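Local coordinates for protein 4-dehydrase (PDB 2PO3) that probably acts as a pyridoxal phosphate-dependent aminotransferase on a TDP-linked sugar in the biosynthesis of desosamine, at residues Ala4-Ala9 with Thr390-Asp395; Glu56-Val61 with Arg220-His225. All coordinates share one frame; numbering follows the deposited sequence.

The chain starts in a loop that leads to strand 21-22. In this loop Ala4-Ala9 meets Thr390-Asp395, at the C-terminal end of helix 369-394. Contact 1 therefore closes a loop over nearly the whole modelled chain. Further on, helix 52-65 carries Glu56-Val61. After strands of the seven-stranded mixed sheet comes helix 215-225, which carries Arg220-His225, and contact 2 closes a second, smaller loop here. This loop lies wholly within the first, and the two do not cross. Contact 1 ties the N-terminal arm to the last helix. Contact 2 joins two helices beside the sheet. The contacts lie about 52 Å apart, centre to centre, on opposite sides of the chain's centre.

Contact 1 (Ala4-Ala9 with Thr390-Asp395); sequences ALSDLA and TARHRD
Arg392 reaches from the last helix, 369-394, to Ser6 in a type I beta turn that runs from Leu5 to Leu8. The N-terminal arm and the C-terminal helix thus meet near both ends of the modelled chain. The Arg392 CG stands anti to the backbone N (chi1 164°), which starts the chain on its way from the helix to the turn, and a bend follows at chi2. The guanidinium arrives edge on. Arg392 NH1 donates a hydrogen bond to Ser6 OG at 2.8 Å, with an N-H...O angle of 162°. The oxygen lies close to the guanidinium plane. Ser6 CB is at the same edge, in plane, 3.3 Å from Arg392 NH2. Beside this bond, Arg392 NH1 comes within 3.4 Å of Leu5 CB, so the arginine tip touches the carbon stem of the leucine and not its branches. Leu5 itself is buried against Glu388 and Leu389 of the helix and against Phe11. Phe11 also makes a cation-pi contact with Arg392. Ser6 OG has a second, weak hydrogen bond to Ser3 O. The Ser6 chi1 of -16° is nearly eclipsed and holds OG close to its own backbone N.

Contact 2 (Glu56-Val61 with Arg220-His225); sequences EFEERV and RIRALH
Glu58 and Arg222 point at each other from two helices and join in a salt bridge. The Glu58 CB faces the other helix. From there CG lies beside the backbone N, anti to the carbonyl carbon, and the chain beyond it is extended (chi2 172°), which carries the carboxylate well away from its helix. Glu58 CD is 3.3 Å from Arg222 NH1. Glu58 OE1 is also 3.3 Å from Arg222 NH1, and it has a long, weak ion pair with Arg55. Glu58 OE2 makes the close contact: Arg222 NH1 donates to it at 2.7 Å, with an N-H...O angle of 148°. The donor comes from the syn side, tilted from the carboxylate plane, while OE2 sits in the guanidinium plane. The carboxylate and guanidinium planes are 66° apart. Arg222 NH2 stays 4.0 Å from Glu58 OE1 and 4.1 Å from Glu58 OE2, so the bridge rests on the one short bond from NH1 and is not a flat two-pronged pair.

Both helices flank strand 69-73, the outermost strand on that side of the mixed sheet in a fold of the PLP-dependent aminotransferase clan. Glu58 OE2 also accepts from Ala72 N, and Arg222 NH2 donates to Ala70 O, so the ion pair serves the strand's backbone as well. A glutamine in place of Glu58 would probably leave Arg222 without its charged mate, close to the like charge of Arg55. Arg222 comes to the bridge with a bend at chi3 that turns the guanidinium to the acid. Its own carbonyl is held too. His225 ND1 donates to Arg222 O at 2.8 Å, in the carbonyl plane and on a lone pair.

Contact 1 (Ala4-Ala9 with Thr390-Asp395)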
# COMPACT_ATOMS: atom_id res chain seq x y z
N ALA A 4 -3.75 -16.30 -46.20
CA ALA A 4 -4.34 -16.66 -44.94
C ALA A 4 -4.24 -15.41 -44.06
O ALA A 4 -4.79 -15.33 -42.96
CB ALA A 4 -3.61 -17.85 -44.33
N LEU A 5 -3.51 -14.42 -44.59
CA LEU A 5 -3.29 -13.17 -43.88
C LEU A 5 -4.52 -12.31 -43.83
O LEU A 5 -4.72 -11.51 -42.91
CB LEU A 5 -2.13 -12.29 -44.43
CG LEU A 5 -0.79 -12.98 -44.72
CD1 LEU A 5 0.32 -11.94 -44.64
CD2 LEU A 5 -0.50 -14.16 -43.80
N SER A 6 -5.34 -12.44 -44.87
CA SER A 6 -6.53 -11.63 -44.93
C SER A 6 -7.62 -12.09 -44.00
O SER A 6 -8.50 -11.32 -43.62
CB SER A 6 -6.99 -11.40 -46.35
OG SER A 6 -5.89 -11.73 -47.18
N ASP A 7 -7.56 -13.36 -43.63
CA ASP A 7 -8.56 -13.82 -42.70
C ASP A 7 -8.19 -13.27 -41.33
O ASP A 7 -8.97 -13.39 -40.38
CB ASP A 7 -8.66 -15.35 -42.65
CG ASP A 7 -8.67 -15.92 -44.03
OD1 ASP A 7 -8.90 -15.25 -45.03
OD2 ASP A 7 -8.38 -17.20 -44.06
N LEU A 8 -6.98 -12.65 -41.29
CA LEU A 8 -6.46 -12.04 -40.08
C LEU A 8 -7.27 -10.82 -39.75
O LEU A 8 -7.35 -9.90 -40.56
CB LEU A 8 -4.98 -11.59 -40.12
CG LEU A 8 -3.95 -12.72 -40.26
CD1 LEU A 8 -2.54 -12.15 -40.23
CD2 LEU A 8 -4.07 -13.76 -39.16
N ALA A 9 -7.84 -10.84 -38.54
CA ALA A 9 -8.63 -9.76 -38.02
C ALA A 9 -7.78 -8.51 -38.07
O ALA A 9 -8.26 -7.37 -38.20
CB ALA A 9 -9.04 -10.06 -36.58
N THR A 390 4.81 -8.53 -42.58
CA THR A 390 5.39 -7.23 -42.34
C THR A 390 5.15 -6.35 -43.60
O THR A 390 4.68 -5.22 -43.55
CB THR A 390 6.90 -7.40 -42.05
OG1 THR A 390 7.18 -8.10 -40.85
CG2 THR A 390 7.69 -6.09 -42.12
N ALA A 391 5.45 -6.91 -44.76
CA ALA A 391 5.30 -6.22 -46.04
C ALA A 391 3.92 -5.65 -46.22
O ALA A 391 3.76 -4.48 -46.49
CB ALA A 391 5.72 -7.11 -47.21
N ARG A 392 2.95 -6.52 -46.06
CA ARG A 392 1.56 -6.14 -46.18
C ARG A 392 1.19 -5.09 -45.14
O ARG A 392 0.37 -4.18 -45.33
CB ARG A 392 0.69 -7.39 -46.05
CG ARG A 392 -0.77 -7.08 -45.77
CD ARG A 392 -1.68 -8.12 -46.38
NE ARG A 392 -3.12 -7.87 -46.25
CZ ARG A 392 -4.02 -8.85 -46.38
NH1 ARG A 392 -3.66 -10.12 -46.63
NH2 ARG A 392 -5.32 -8.57 -46.23
N HIS A 393 1.81 -5.19 -43.99
CA HIS A 393 1.51 -4.22 -42.99
C HIS A 393 2.10 -2.88 -43.40
O HIS A 393 1.48 -1.82 -43.29
CB HIS A 393 2.13 -4.67 -41.65
CG HIS A 393 1.99 -3.61 -40.57
ND1 HIS A 393 0.76 -3.07 -40.20
CD2 HIS A 393 2.94 -3.07 -39.74
CE1 HIS A 393 0.97 -2.17 -39.25
NE2 HIS A 393 2.27 -2.17 -38.92
N ARG A 394 3.34 -2.96 -43.89
CA ARG A 394 4.11 -1.82 -44.34
C ARG A 394 3.38 -0.93 -45.33
O ARG A 394 3.61 0.27 -45.40
CB ARG A 394 5.39 -2.32 -44.99
CG ARG A 394 6.63 -1.56 -44.52
CD ARG A 394 7.87 -1.86 -45.35
NE ARG A 394 8.39 -3.23 -45.20
CZ ARG A 394 9.18 -3.66 -44.20
NH1 ARG A 394 9.61 -2.88 -43.19
NH2 ARG A 394 9.54 -4.94 -44.22
N ASP A 395 2.49 -1.55 -46.09
CA ASP A 395 1.67 -0.90 -47.09
C ASP A 395 0.72 0.11 -46.46
O ASP A 395 -0.47 -0.14 -46.26
CB ASP A 395 0.89 -1.95 -47.89
CG ASP A 395 1.57 -2.36 -49.16
OD1 ASP A 395 2.77 -2.57 -49.23
OD2 ASP A 395 0.72 -2.47 -50.15

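Contact 2 (Glu56-Val61 with Arg220-His225)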
# COMPACT_ATOMS: atom_id res chain seq x y z
N GLU A 56 -0.73 -16.20 9.67
CA GLU A 56 -0.70 -17.53 9.07
C GLU A 56 0.02 -17.51 7.72
O GLU A 56 0.91 -18.32 7.40
CB GLU A 56 -2.12 -18.11 8.93
CG GLU A 56 -2.12 -19.62 8.63
CD GLU A 56 -3.48 -20.12 8.21
OE1 GLU A 56 -4.51 -19.64 8.65
OE2 GLU A 56 -3.44 -21.09 7.31
N PHE A 57 -0.37 -16.55 6.92
CA PHE A 57 0.21 -16.35 5.60
C PHE A 57 1.73 -16.16 5.72
O PHE A 57 2.52 -16.83 5.09
CB PHE A 57 -0.46 -15.11 4.94
CG PHE A 57 -0.03 -14.78 3.52
CD1 PHE A 57 -0.50 -15.54 2.45
CD2 PHE A 57 0.81 -13.70 3.24
CE1 PHE A 57 -0.13 -15.23 1.14
CE2 PHE A 57 1.19 -13.38 1.94
CZ PHE A 57 0.73 -14.17 0.89
N GLU A 58 2.13 -15.23 6.58
CA GLU A 58 3.54 -14.95 6.78
C GLU A 58 4.33 -16.22 7.00
O GLU A 58 5.48 -16.37 6.57
CB GLU A 58 3.77 -13.95 7.94
CG GLU A 58 3.36 -12.52 7.57
CD GLU A 58 3.42 -11.65 8.77
OE1 GLU A 58 3.32 -12.09 9.88
OE2 GLU A 58 3.61 -10.39 8.51
N GLU A 59 3.67 -17.12 7.72
CA GLU A 59 4.27 -18.39 8.08
C GLU A 59 4.52 -19.30 6.87
O GLU A 59 5.63 -19.80 6.65
CB GLU A 59 3.43 -19.08 9.16
CG GLU A 59 4.10 -20.35 9.69
CD GLU A 59 3.14 -21.18 10.48
OE1 GLU A 59 3.24 -21.33 11.68
OE2 GLU A 59 2.14 -21.64 9.74
N ARG A 60 3.44 -19.49 6.11
CA ARG A 60 3.53 -20.28 4.93
C ARG A 60 4.53 -19.62 4.00
O ARG A 60 5.47 -20.24 3.50
CB ARG A 60 2.15 -20.47 4.31
CG ARG A 60 1.13 -21.00 5.30
CD ARG A 60 -0.20 -21.24 4.63
NE ARG A 60 -0.11 -22.13 3.47
CZ ARG A 60 -1.17 -22.42 2.69
NH1 ARG A 60 -2.39 -21.95 2.97
NH2 ARG A 60 -1.03 -23.25 1.66
N VAL A 61 4.36 -18.32 3.80
CA VAL A 61 5.29 -17.62 2.92
C VAL A 61 6.74 -17.85 3.27
O VAL A 61 7.53 -18.19 2.39
CB VAL A 61 4.96 -16.14 2.74
CG1 VAL A 61 6.13 -15.46 2.02
CG2 VAL A 61 3.63 -15.98 1.98
N ARG A 220 12.79 -4.60 12.25
CA ARG A 220 12.79 -3.21 11.76
C ARG A 220 11.74 -2.99 10.66
O ARG A 220 11.03 -1.99 10.64
CB ARG A 220 14.14 -2.74 11.23
CG ARG A 220 15.20 -2.66 12.30
CD ARG A 220 16.49 -2.12 11.71
NE ARG A 220 16.39 -0.71 11.32
CZ ARG A 220 16.42 0.27 12.21
NH1 ARG A 220 16.51 0.01 13.53
NH2 ARG A 220 16.34 1.53 11.76
N ILE A 221 11.68 -3.95 9.74
CA ILE A 221 10.73 -3.88 8.64
C ILE A 221 9.32 -3.90 9.20
O ILE A 221 8.41 -3.16 8.81
CB ILE A 221 10.97 -5.03 7.69
CG1 ILE A 221 12.22 -4.67 6.89
CG2 ILE A 221 9.76 -5.27 6.76
CD1 ILE A 221 12.94 -5.91 6.40
N ARG A 222 9.13 -4.80 10.13
CA ARG A 222 7.82 -4.89 10.71
C ARG A 222 7.45 -3.56 11.35
O ARG A 222 6.42 -2.95 11.08
CB ARG A 222 7.75 -6.08 11.66
CG ARG A 222 6.33 -6.54 11.86
CD ARG A 222 6.23 -7.80 12.70
NE ARG A 222 6.82 -9.01 12.14
CZ ARG A 222 6.32 -9.75 11.15
NH1 ARG A 222 5.18 -9.47 10.52
NH2 ARG A 222 6.98 -10.84 10.80
N ALA A 223 8.31 -3.06 12.21
CA ALA A 223 7.98 -1.81 12.84
C ALA A 223 7.78 -0.68 11.84
O ALA A 223 6.82 0.07 11.96
CB ALA A 223 8.99 -1.45 13.94
N LEU A 224 8.68 -0.55 10.86
CA LEU A 224 8.54 0.52 9.88
C LEU A 224 7.25 0.41 9.04
O LEU A 224 6.72 1.41 8.54
CB LEU A 224 9.76 0.56 8.93
CG LEU A 224 11.05 1.09 9.54
CD1 LEU A 224 12.21 0.89 8.57
CD2 LEU A 224 10.93 2.57 9.93
N HIS A 225 6.75 -0.80 8.86
CA HIS A 225 5.55 -0.95 8.06
C HIS A 225 4.32 -0.53 8.81
O HIS A 225 3.21 -0.46 8.27
CB HIS A 225 5.46 -2.29 7.32
CG HIS A 225 4.51 -3.31 7.88
ND1 HIS A 225 4.41 -3.57 9.24
CD2 HIS A 225 3.65 -4.16 7.24
CE1 HIS A 225 3.49 -4.53 9.41
NE2 HIS A 225 3.03 -4.90 8.22